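Local coordinates for Serine/threonine-protein kinase Tel1 (Chaetomium thermophilum, PDB 6SKY) that is a Tel1/ATM-type serine/threonine kinase that binds ATP with magnesium and probably starts checkpoint signalling at DNA damage by phosphorylating serine or threonine before glutamine, at residues Val2202-Lys2207 and Lys2237-Pro2242; Pro2669-Leu2674 and His2762-Leu2767; Leu2758-Gly2763 and His2777-Val2782. All coordinates share one frame; numbering follows the deposited sequence.

Interaction 1 of 3, residues Val2202-Lys2207 and Lys2237-Pro2242; sequences VDAAIK and KKQSVP
The amide end of Gln2239 sits at the first turn of helix 2203-2217, where the atom modelled as NE2 lies 2.7 Å from Asp2203 OD1 and 3.1 Å from the backbone N of Ala2204. The amide is probably built flipped; its atom identities are doubtful. The side chain gets there by a bend at chi2 (92°), which carries the amide from the loop across to the helix end. It meets the Asp2203 carboxylate crosswise, the two flat groups tilted 31° from each other, while the methyl of Ala2204 packs against the amide. With an alanine in place of Asp2203 the carboxylate is gone, and the Gln2239 amide would probably lose its neighbour on that side and be freer to turn.

This is packing inside the helical FAT domain: the loop leading from helix 2220-2232 to helix 2245-2259 folds back on the start of helix 2203-2217, just past Val2202 at the N-cap position. Next along the loop, Val2241 reaches this helix start with both methyls. CG1 touches Ala2205 CB at 3.8 Å, and CG2 touches Val2202 CG1 at 3.9 Å. Leu2159 of helix 2154-2174 packs on both valines, and the Ser2240 hydroxyl is hydrogen-bonded to Ser2201 O.

Interaction 2 of 3, residues Pro2669-Leu2674 and His2762-Leu2767; sequences PLHEYL and HGHNIL. With AGS (phosphothiophosphoric acid-adenylate ester), chain C.
The ring of His2764 has a neighbour on each face. On one side the edge of the His2671 ring points at it in an offset edge-to-face pair, with centroids 5.2 Å apart and planes at 70°; over the opposite face stands O2B, a beta-phosphate oxygen of the bound nucleotide analogue. His2764 CB starts out pointing away from helix 2670-2681, and the ring returns to it because CG lies beside the backbone N (chi1 -78°). The His2762 ring lies farther along the triphosphate, with CE1 3.7 Å from the sulfur S1G.

The backbones are joined directly as well. Leu2670 N donates to Ile2766 O at 2.9 Å, in the carbonyl plane. His2671 N reaches Gly2763 O at 3.3 Å and comes in from above that carbonyl's plane. Both donors belong to the first turn of the helix, whose N-cap position is Pro2669, so Gly2763 and Ile2766 supply acceptors to the helix end. Pro2669 also pairs with Leu2767 as an antiparallel non-hydrogen-bonded bridge, and its CG rests 4.1 Å from Leu2767 CD2. The other methyl of that leucine, CD1, meets the adenine at C2 (3.8 Å).

His2762 to Asn2765 form a type I turn in the catalytic loop of the PI3/PI4-kinase family, Asp-Arg-His-Gly-His-Asn here, and Asn2765 helps bind the magnesium ion. The ribose hydroxyl O2' donates to His2764 O at 2.8 Å, with Pro2669 CG close beside it. Because this bond uses a main-chain carbonyl, it probably depends on the path of the loop and not on the identity of the side chain, and the bonds to the helix end probably help to set that path.

Interaction 3 of 3, residues Leu2758-Gly2763 and His2777-Val2782; sequences LGDRHG and HIDLGV. With AGS (phosphothiophosphoric acid-adenylate ester), chain C.
Arg2761 reaches residues 2777-2780 by bends at chi2 (-65°) and chi3 (98°), which turn the chain back from CB. CD is the first of its atoms to arrive, at the edge of the His2777 ring and 3.4 Å from ND1. NE turns to its own segment and gives a weak bond to Gly2759 O. NH1 donates to Ile2778 O at 2.9 Å, nearly straight (164°) and with the oxygen in the guanidinium plane. NH2 reaches His2777 ND1, also at 2.9 Å but less straight, and adds a weak bond to Ile2778 O. With these acceptors round its rim, Gly2759 O only weakly, and Leu2780 CD2 over one face, the guanidinium is probably held in its rotation.

Both methyls of Leu2758, CD1 and CD2, also pack on Leu2780 CD2, each at 3.7 Å. Gly2759 N donates to Val2782 O at 2.8 Å. Asp2760 OD2 and Asp2779 OD1 are like charges 3.6 Å apart, a repulsion probably offset at Asp2779 by its salt bridge to Arg2856 and the magnesium ion. Ile2778 CD1 lies 3.4 Å from adenine N7. Asp2779 opens Asp-Leu-Gly, the counterpart of the kinase DFG motif, and Arg2761 ties the catalytic loop to the residues just before it.

Interaction 1 comes first along the chain, within the helical FAT domain, and stands well apart: its centre is about 61 Å from that of interaction 2 and 56 Å from that of interaction 3. These two belong to the kinase domain, only about 11 Å apart between centres, and share His2762 and Gly2763. The continuous segment 2758-2767 supplies one side of both, meeting helix 2670-2681 in one and 2777-2782 in the other, and the strands 2667-2669, 2766-2769 and 2775-2777 form one small antiparallel sheet. Asn2765 links the pair, through ND2 to Asp2760 O and through its backbone to Ile2778. Together they form part of the nucleotide and magnesium site, whereas interaction 1 is packing far from it.

Interaction 1 of 3, residues Val2202-Lys2207 and Lys2237-Pro2242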
loop_
_atom_site.group_PDB
_atom_site.type_symbol
_atom_site.label_atom_id
_atom_site.label_comp_id
_atom_site.label_asym_id
_atom_site.label_seq_id
_atom_site.Cartn_x
_atom_site.Cartn_y
_atom_site.Cartn_z
ATOM N N VAL A 2202 -30.008 -19.164 0.053
ATOM C CA VAL A 2202 -29.234 -18.020 -0.405
ATOM C C VAL A 2202 -27.846 -18.031 0.210
ATOM O O VAL A 2202 -27.204 -16.986 0.321
ATOM C CB VAL A 2202 -29.946 -16.698 -0.081
ATOM C CG1 VAL A 2202 -31.200 -16.559 -0.901
ATOM C CG2 VAL A 2202 -30.262 -16.630 1.387
ATOM N N ASP A 2203 -27.363 -19.202 0.614
ATOM C CA ASP A 2203 -26.064 -19.246 1.273
ATOM C C ASP A 2203 -24.910 -19.154 0.290
ATOM O O ASP A 2203 -23.862 -18.606 0.635
ATOM C CB ASP A 2203 -25.939 -20.515 2.105
ATOM C CG ASP A 2203 -26.457 -21.722 1.384
ATOM O OD1 ASP A 2203 -27.483 -21.591 0.690
ATOM O OD2 ASP A 2203 -25.841 -22.802 1.502
ATOM N N ALA A 2204 -25.078 -19.659 -0.931
ATOM C CA ALA A 2204 -23.977 -19.656 -1.884
ATOM C C ALA A 2204 -23.666 -18.251 -2.378
ATOM O O ALA A 2204 -22.498 -17.863 -2.450
ATOM C CB ALA A 2204 -24.296 -20.573 -3.053
ATOM N N ALA A 2205 -24.689 -17.464 -2.700
ATOM C CA ALA A 2205 -24.451 -16.103 -3.169
ATOM C C ALA A 2205 -23.919 -15.215 -2.054
ATOM O O ALA A 2205 -23.063 -14.354 -2.287
ATOM C CB ALA A 2205 -25.733 -15.525 -3.746
ATOM N N ILE A 2206 -24.382 -15.431 -0.829
ATOM C CA ILE A 2206 -23.926 -14.619 0.288
ATOM C C ILE A 2206 -22.499 -14.984 0.673
ATOM O O ILE A 2206 -21.680 -14.110 0.992
ATOM C CB ILE A 2206 -24.906 -14.767 1.460
ATOM C CG1 ILE A 2206 -26.211 -14.056 1.121
ATOM C CG2 ILE A 2206 -24.314 -14.213 2.712
ATOM C CD1 ILE A 2206 -27.275 -14.227 2.134
ATOM N N LYS A 2207 -22.157 -16.269 0.609
ATOM C CA LYS A 2207 -20.783 -16.659 0.881
ATOM C C LYS A 2207 -19.850 -16.231 -0.240
ATOM O O LYS A 2207 -18.689 -15.901 0.021
ATOM C CB LYS A 2207 -20.705 -18.160 1.122
ATOM C CG LYS A 2207 -21.263 -18.561 2.469
ATOM C CD LYS A 2207 -21.088 -20.038 2.742
ATOM C CE LYS A 2207 -21.860 -20.876 1.748
ATOM N NZ LYS A 2207 -21.720 -22.331 2.001
ATOM N N LYS A 2237 -27.732 -25.889 -7.548
ATOM C CA LYS A 2237 -28.917 -26.050 -8.383
ATOM C C LYS A 2237 -30.170 -25.592 -7.647
ATOM O O LYS A 2237 -30.933 -24.764 -8.155
ATOM C CB LYS A 2237 -29.045 -27.511 -8.821
ATOM C CG LYS A 2237 -27.795 -28.056 -9.491
ATOM C CD LYS A 2237 -27.873 -29.562 -9.682
ATOM C CE LYS A 2237 -26.540 -30.120 -10.152
ATOM N NZ LYS A 2237 -26.553 -31.605 -10.224
ATOM N N LYS A 2238 -30.391 -26.119 -6.446
ATOM C CA LYS A 2238 -31.531 -25.734 -5.621
ATOM C C LYS A 2238 -31.131 -24.510 -4.805
ATOM O O LYS A 2238 -30.754 -24.595 -3.638
ATOM C CB LYS A 2238 -31.963 -26.896 -4.741
ATOM C CG LYS A 2238 -32.338 -28.126 -5.548
ATOM C CD LYS A 2238 -32.697 -29.311 -4.671
ATOM C CE LYS A 2238 -32.988 -30.533 -5.526
ATOM N NZ LYS A 2238 -33.201 -31.760 -4.713
ATOM N N GLN A 2239 -31.225 -23.349 -5.446
ATOM C CA GLN A 2239 -30.683 -22.121 -4.876
ATOM C C GLN A 2239 -31.393 -20.939 -5.507
ATOM O O GLN A 2239 -31.230 -20.698 -6.704
ATOM C CB GLN A 2239 -29.180 -22.036 -5.133
ATOM C CG GLN A 2239 -28.387 -21.277 -4.100
ATOM C CD GLN A 2239 -27.855 -22.176 -3.015
ATOM O OE1 GLN A 2239 -27.981 -23.389 -3.089
ATOM N NE2 GLN A 2239 -27.256 -21.587 -1.999
ATOM N N SER A 2240 -32.183 -20.215 -4.723
ATOM C CA SER A 2240 -32.634 -18.907 -5.165
ATOM C C SER A 2240 -31.454 -17.945 -5.150
ATOM O O SER A 2240 -30.463 -18.163 -4.451
ATOM C CB SER A 2240 -33.763 -18.402 -4.278
ATOM O OG SER A 2240 -33.623 -18.903 -2.968
ATOM N N VAL A 2241 -31.568 -16.868 -5.919
ATOM C CA VAL A 2241 -30.396 -16.075 -6.286
ATOM C C VAL A 2241 -29.383 -17.035 -6.895
ATOM O O VAL A 2241 -28.410 -17.411 -6.229
ATOM C CB VAL A 2241 -29.795 -15.317 -5.093
ATOM C CG1 VAL A 2241 -28.789 -14.315 -5.583
ATOM C CG2 VAL A 2241 -30.872 -14.630 -4.305
ATOM N N PRO A 2242 -29.585 -17.477 -8.134
ATOM C CA PRO A 2242 -28.828 -18.615 -8.660
ATOM C C PRO A 2242 -27.338 -18.333 -8.736
ATOM O O PRO A 2242 -26.870 -17.198 -8.643
ATOM C CB PRO A 2242 -29.417 -18.820 -10.060
ATOM C CG PRO A 2242 -30.638 -17.976 -10.112
ATOM C CD PRO A 2242 -30.405 -16.848 -9.176
#

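Interaction 2 of 3, residues Pro2669-Leu2674 and His2762-Leu2767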
loop_
_atom_site.group_PDB
_atom_site.type_symbol
_atom_site.label_atom_id
_atom_site.label_comp_id
_atom_site.label_asym_id
_atom_site.label_seq_id
_atom_site.Cartn_x
_atom_site.Cartn_y
_atom_site.Cartn_z
ATOM N N PRO A 2669 -6.373 27.347 -34.991
ATOM C CA PRO A 2669 -5.026 26.918 -34.625
ATOM C C PRO A 2669 -4.463 27.776 -33.511
ATOM O O PRO A 2669 -4.762 28.961 -33.403
ATOM C CB PRO A 2669 -4.243 27.088 -35.920
ATOM C CG PRO A 2669 -5.254 26.952 -36.955
ATOM C CD PRO A 2669 -6.482 27.587 -36.432
ATOM N N LEU A 2670 -3.657 27.155 -32.661
ATOM C CA LEU A 2670 -3.127 27.854 -31.501
ATOM C C LEU A 2670 -2.254 29.024 -31.914
ATOM O O LEU A 2670 -2.273 30.080 -31.276
ATOM C CB LEU A 2670 -2.349 26.875 -30.631
ATOM C CG LEU A 2670 -1.577 27.395 -29.433
ATOM C CD1 LEU A 2670 -2.505 27.675 -28.292
ATOM C CD2 LEU A 2670 -0.536 26.387 -29.041
ATOM N N HIS A 2671 -1.498 28.869 -32.993
ATOM C CA HIS A 2671 -0.626 29.942 -33.443
ATOM C C HIS A 2671 -1.414 31.094 -34.049
ATOM O O HIS A 2671 -1.045 32.259 -33.866
ATOM C CB HIS A 2671 0.372 29.390 -34.447
ATOM C CG HIS A 2671 1.680 30.106 -34.455
ATOM N ND1 HIS A 2671 2.142 30.794 -35.554
ATOM C CD2 HIS A 2671 2.627 30.239 -33.500
ATOM C CE1 HIS A 2671 3.319 31.322 -35.274
ATOM N NE2 HIS A 2671 3.635 31.001 -34.033
ATOM N N GLU A 2672 -2.508 30.791 -34.750
ATOM C CA GLU A 2672 -3.345 31.826 -35.337
ATOM C C GLU A 2672 -4.106 32.620 -34.294
ATOM O O GLU A 2672 -4.506 33.749 -34.570
ATOM C CB GLU A 2672 -4.340 31.222 -36.317
ATOM C CG GLU A 2672 -3.729 30.305 -37.343
ATOM C CD GLU A 2672 -3.081 31.037 -38.493
ATOM O OE1 GLU A 2672 -2.206 31.891 -38.254
ATOM O OE2 GLU A 2672 -3.447 30.755 -39.651
ATOM N N TYR A 2673 -4.345 32.057 -33.116
ATOM C CA TYR A 2673 -4.856 32.895 -32.046
ATOM C C TYR A 2673 -3.732 33.658 -31.367
ATOM O O TYR A 2673 -3.874 34.848 -31.089
ATOM C CB TYR A 2673 -5.625 32.081 -31.006
ATOM C CG TYR A 2673 -5.964 32.931 -29.806
ATOM C CD1 TYR A 2673 -7.042 33.788 -29.830
ATOM C CD2 TYR A 2673 -5.179 32.908 -28.665
ATOM C CE1 TYR A 2673 -7.331 34.581 -28.761
ATOM C CE2 TYR A 2673 -5.462 33.701 -27.596
ATOM C CZ TYR A 2673 -6.538 34.534 -27.650
ATOM O OH TYR A 2673 -6.834 35.327 -26.580
ATOM N N LEU A 2674 -2.610 32.998 -31.094
ATOM C CA LEU A 2674 -1.615 33.590 -30.214
ATOM C C LEU A 2674 -0.829 34.706 -30.865
ATOM O O LEU A 2674 -0.369 35.605 -30.163
ATOM C CB LEU A 2674 -0.640 32.535 -29.713
ATOM C CG LEU A 2674 -1.115 31.627 -28.596
ATOM C CD1 LEU A 2674 0.037 30.787 -28.153
ATOM C CD2 LEU A 2674 -1.638 32.449 -27.462
ATOM N N HIS A 2762 4.233 21.628 -32.523
ATOM C CA HIS A 2762 4.313 23.072 -32.642
ATOM C C HIS A 2762 2.908 23.658 -32.718
ATOM O O HIS A 2762 1.909 22.960 -32.580
ATOM C CB HIS A 2762 5.171 23.473 -33.836
ATOM C CG HIS A 2762 4.738 22.871 -35.131
ATOM N ND1 HIS A 2762 3.892 23.513 -36.006
ATOM C CD2 HIS A 2762 5.054 21.694 -35.715
ATOM C CE1 HIS A 2762 3.691 22.750 -37.062
ATOM N NE2 HIS A 2762 4.384 21.640 -36.911
ATOM N N GLY A 2763 2.824 24.961 -32.927
ATOM C CA GLY A 2763 1.550 25.633 -32.797
ATOM C C GLY A 2763 0.568 25.412 -33.915
ATOM O O GLY A 2763 -0.586 25.809 -33.780
ATOM N N HIS A 2764 0.985 24.810 -35.017
ATOM C CA HIS A 2764 0.089 24.555 -36.132
ATOM C C HIS A 2764 -0.517 23.171 -36.091
ATOM O O HIS A 2764 -1.354 22.856 -36.936
ATOM C CB HIS A 2764 0.820 24.749 -37.451
ATOM C CG HIS A 2764 0.980 26.182 -37.841
ATOM N ND1 HIS A 2764 2.149 26.682 -38.368
ATOM C CD2 HIS A 2764 0.116 27.222 -37.783
ATOM C CE1 HIS A 2764 1.998 27.970 -38.615
ATOM N NE2 HIS A 2764 0.774 28.322 -38.270
ATOM N N ASN A 2765 -0.109 22.343 -35.138
ATOM C CA ASN A 2765 -0.654 21.014 -34.944
ATOM C C ASN A 2765 -1.608 20.943 -33.774
ATOM O O ASN A 2765 -2.109 19.864 -33.468
ATOM C CB ASN A 2765 0.472 20.012 -34.726
ATOM C CG ASN A 2765 1.175 19.646 -35.994
ATOM O OD1 ASN A 2765 0.605 19.715 -37.068
ATOM N ND2 ASN A 2765 2.421 19.245 -35.877
ATOM N N ILE A 2766 -1.866 22.061 -33.111
ATOM C CA ILE A 2766 -2.707 22.121 -31.928
ATOM C C ILE A 2766 -3.827 23.102 -32.221
ATOM O O ILE A 2766 -3.567 24.257 -32.563
ATOM C CB ILE A 2766 -1.906 22.548 -30.691
ATOM C CG1 ILE A 2766 -0.696 21.642 -30.509
ATOM C CG2 ILE A 2766 -2.765 22.535 -29.459
ATOM C CD1 ILE A 2766 0.264 22.110 -29.483
ATOM N N LEU A 2767 -5.064 22.644 -32.095
ATOM C CA LEU A 2767 -6.247 23.433 -32.381
ATOM C C LEU A 2767 -7.011 23.683 -31.096
ATOM O O LEU A 2767 -7.097 22.805 -30.243
ATOM C CB LEU A 2767 -7.151 22.716 -33.380
ATOM C CG LEU A 2767 -6.515 22.113 -34.625
ATOM C CD1 LEU A 2767 -7.526 21.296 -35.351
ATOM C CD2 LEU A 2767 -5.989 23.185 -35.514
HETATM P PG AGS C . 3.586 23.508 -42.191
HETATM S S1G AGS C . 4.182 24.151 -40.451
HETATM O O2G AGS C . 3.385 21.970 -42.157
HETATM O O3G AGS C . 4.646 23.861 -43.269
HETATM P PB AGS C . 0.914 23.704 -41.900
HETATM O O1B AGS C . 1.195 23.152 -40.563
HETATM O O2B AGS C . 0.007 24.932 -41.924
HETATM O O3B AGS C . 2.242 24.166 -42.596
HETATM P PA AGS C . -1.196 22.843 -43.419
HETATM O O1A AGS C . -1.064 23.353 -44.788
HETATM O O2A AGS C . -1.963 21.527 -43.299
HETATM O O3A AGS C . 0.215 22.591 -42.767
HETATM O "O5'" AGS C . -1.882 23.970 -42.574
HETATM C "C5'" AGS C . -3.224 24.353 -42.903
HETATM C "C4'" AGS C . -3.800 25.184 -41.790
HETATM O "O4'" AGS C . -5.022 24.579 -41.330
HETATM C "C3'" AGS C . -2.923 25.327 -40.553
HETATM O "O3'" AGS C . -3.145 26.576 -39.911
HETATM C "C2'" AGS C . -3.367 24.153 -39.685
HETATM O "O2'" AGS C . -3.234 24.459 -38.305
HETATM C "C1'" AGS C . -4.845 24.012 -40.046
HETATM N N9 AGS C . -5.297 22.630 -40.096
HETATM C C8 AGS C . -4.597 21.551 -40.557
HETATM N N7 AGS C . -5.252 20.420 -40.488
HETATM C C5 AGS C . -6.472 20.784 -39.946
HETATM C C6 AGS C . -7.618 20.041 -39.613
HETATM N N6 AGS C . -7.726 18.724 -39.791
HETATM N N1 AGS C . -8.664 20.707 -39.087
HETATM C C2 AGS C . -8.562 22.025 -38.906
HETATM N N3 AGS C . -7.535 22.830 -39.180
HETATM C C4 AGS C . -6.514 22.141 -39.698
#

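Interaction 3 of 3, residues Leu2758-Gly2763 and His2777-Val2782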
loop_
_atom_site.group_PDB
_atom_site.type_symbol
_atom_site.label_atom_id
_atom_site.label_comp_id
_atom_site.label_asym_id
_atom_site.label_seq_id
_atom_site.Cartn_x
_atom_site.Cartn_y
_atom_site.Cartn_z
ATOM N N LEU A 2758 5.281 11.109 -28.771
ATOM C CA LEU A 2758 4.712 12.011 -29.761
ATOM C C LEU A 2758 5.515 13.298 -29.868
ATOM O O LEU A 2758 5.791 13.958 -28.868
ATOM C CB LEU A 2758 3.268 12.316 -29.393
ATOM C CG LEU A 2758 2.493 13.302 -30.252
ATOM C CD1 LEU A 2758 2.327 12.750 -31.638
ATOM C CD2 LEU A 2758 1.155 13.584 -29.625
ATOM N N GLY A 2759 5.884 13.654 -31.090
ATOM C CA GLY A 2759 6.649 14.856 -31.331
ATOM C C GLY A 2759 6.023 15.712 -32.403
ATOM O O GLY A 2759 4.917 15.415 -32.850
ATOM N N ASP A 2760 6.715 16.774 -32.816
ATOM C CA ASP A 2760 6.212 17.724 -33.810
ATOM C C ASP A 2760 5.032 18.523 -33.263
ATOM O O ASP A 2760 4.077 18.814 -33.976
ATOM C CB ASP A 2760 5.842 17.013 -35.112
ATOM C CG ASP A 2760 5.675 17.956 -36.269
ATOM O OD1 ASP A 2760 6.499 18.878 -36.418
ATOM O OD2 ASP A 2760 4.727 17.760 -37.051
ATOM N N ARG A 2761 5.106 18.893 -31.992
ATOM C CA ARG A 2761 4.003 19.548 -31.294
ATOM C C ARG A 2761 4.160 21.063 -31.325
ATOM O O ARG A 2761 4.210 21.716 -30.299
ATOM C CB ARG A 2761 3.921 19.048 -29.857
ATOM C CG ARG A 2761 3.572 17.591 -29.691
ATOM C CD ARG A 2761 2.195 17.307 -30.187
ATOM N NE ARG A 2761 2.207 16.767 -31.533
ATOM C CZ ARG A 2761 1.215 16.899 -32.395
ATOM N NH1 ARG A 2761 1.309 16.375 -33.594
ATOM N NH2 ARG A 2761 0.135 17.566 -32.060
ATOM N N HIS A 2762 4.233 21.628 -32.523
ATOM C CA HIS A 2762 4.313 23.072 -32.642
ATOM C C HIS A 2762 2.908 23.658 -32.718
ATOM O O HIS A 2762 1.909 22.960 -32.580
ATOM C CB HIS A 2762 5.171 23.473 -33.836
ATOM C CG HIS A 2762 4.738 22.871 -35.131
ATOM N ND1 HIS A 2762 3.892 23.513 -36.006
ATOM C CD2 HIS A 2762 5.054 21.694 -35.715
ATOM C CE1 HIS A 2762 3.691 22.750 -37.062
ATOM N NE2 HIS A 2762 4.384 21.640 -36.911
ATOM N N GLY A 2763 2.824 24.961 -32.927
ATOM C CA GLY A 2763 1.550 25.633 -32.797
ATOM C C GLY A 2763 0.568 25.412 -33.915
ATOM O O GLY A 2763 -0.586 25.809 -33.780
ATOM N N HIS A 2777 -5.237 17.660 -31.042
ATOM C CA HIS A 2777 -3.923 17.448 -31.619
ATOM C C HIS A 2777 -4.073 16.683 -32.921
ATOM O O HIS A 2777 -4.730 15.643 -32.966
ATOM C CB HIS A 2777 -3.017 16.705 -30.645
ATOM C CG HIS A 2777 -2.456 17.578 -29.571
ATOM N ND1 HIS A 2777 -1.111 17.837 -29.450
ATOM C CD2 HIS A 2777 -3.060 18.268 -28.580
ATOM C CE1 HIS A 2777 -0.911 18.643 -28.428
ATOM N NE2 HIS A 2777 -2.077 18.918 -27.883
ATOM N N ILE A 2778 -3.493 17.227 -33.982
ATOM C CA ILE A 2778 -3.555 16.651 -35.309
ATOM C C ILE A 2778 -2.129 16.357 -35.744
ATOM O O ILE A 2778 -1.176 16.699 -35.056
ATOM C CB ILE A 2778 -4.263 17.586 -36.303
ATOM C CG1 ILE A 2778 -3.505 18.892 -36.429
ATOM C CG2 ILE A 2778 -5.646 17.896 -35.830
ATOM C CD1 ILE A 2778 -4.165 19.870 -37.286
ATOM N N ASP A 2779 -1.990 15.691 -36.889
ATOM C CA ASP A 2779 -0.686 15.469 -37.509
ATOM C C ASP A 2779 0.216 14.646 -36.586
ATOM O O ASP A 2779 1.305 15.056 -36.197
ATOM C CB ASP A 2779 -0.063 16.822 -37.875
ATOM C CG ASP A 2779 1.117 16.721 -38.824
ATOM O OD1 ASP A 2779 2.039 15.912 -38.590
ATOM O OD2 ASP A 2779 1.138 17.498 -39.802
ATOM N N LEU A 2780 -0.262 13.452 -36.247
ATOM C CA LEU A 2780 0.324 12.635 -35.193
ATOM C C LEU A 2780 1.318 11.611 -35.722
ATOM O O LEU A 2780 1.467 10.540 -35.135
ATOM C CB LEU A 2780 -0.776 11.929 -34.403
ATOM C CG LEU A 2780 -1.801 12.773 -33.656
ATOM C CD1 LEU A 2780 -2.830 11.879 -33.049
ATOM C CD2 LEU A 2780 -1.143 13.583 -32.587
ATOM N N GLY A 2781 2.019 11.917 -36.802
ATOM C CA GLY A 2781 2.828 10.916 -37.463
ATOM C C GLY A 2781 4.239 10.741 -36.948
ATOM O O GLY A 2781 4.842 9.687 -37.154
ATOM N N VAL A 2782 4.789 11.761 -36.295
ATOM C CA VAL A 2782 6.136 11.693 -35.727
ATOM C C VAL A 2782 5.970 11.206 -34.292
ATOM O O VAL A 2782 5.752 11.984 -33.375
ATOM C CB VAL A 2782 6.854 13.036 -35.803
ATOM C CG1 VAL A 2782 8.192 12.955 -35.146
ATOM C CG2 VAL A 2782 7.006 13.462 -37.231
HETATM P PG AGS C . 3.586 23.508 -42.191
HETATM S S1G AGS C . 4.182 24.151 -40.451
HETATM O O2G AGS C . 3.385 21.970 -42.157
HETATM O O3G AGS C . 4.646 23.861 -43.269
HETATM P PB AGS C . 0.914 23.704 -41.900
HETATM O O1B AGS C . 1.195 23.152 -40.563
HETATM O O2B AGS C . 0.007 24.932 -41.924
HETATM O O3B AGS C . 2.242 24.166 -42.596
HETATM P PA AGS C . -1.196 22.843 -43.419
HETATM O O1A AGS C . -1.064 23.353 -44.788
HETATM O O2A AGS C . -1.963 21.527 -43.299
HETATM O O3A AGS C . 0.215 22.591 -42.767
HETATM O "O5'" AGS C . -1.882 23.970 -42.574
HETATM C "C5'" AGS C . -3.224 24.353 -42.903
HETATM C "C4'" AGS C . -3.800 25.184 -41.790
HETATM O "O4'" AGS C . -5.022 24.579 -41.330
HETATM C "C3'" AGS C . -2.923 25.327 -40.553
HETATM O "O3'" AGS C . -3.145 26.576 -39.911
HETATM C "C2'" AGS C . -3.367 24.153 -39.685
HETATM O "O2'" AGS C . -3.234 24.459 -38.305
HETATM C "C1'" AGS C . -4.845 24.012 -40.046
HETATM N N9 AGS C . -5.297 22.630 -40.096
HETATM C C8 AGS C . -4.597 21.551 -40.557
HETATM N N7 AGS C . -5.252 20.420 -40.488
HETATM C C5 AGS C . -6.472 20.784 -39.946
HETATM C C6 AGS C . -7.618 20.041 -39.613
HETATM N N6 AGS C . -7.726 18.724 -39.791
HETATM N N1 AGS C . -8.664 20.707 -39.087
HETATM C C2 AGS C . -8.562 22.025 -38.906
HETATM N N3 AGS C . -7.535 22.830 -39.180
HETATM C C4 AGS C . -6.514 22.141 -39.698
#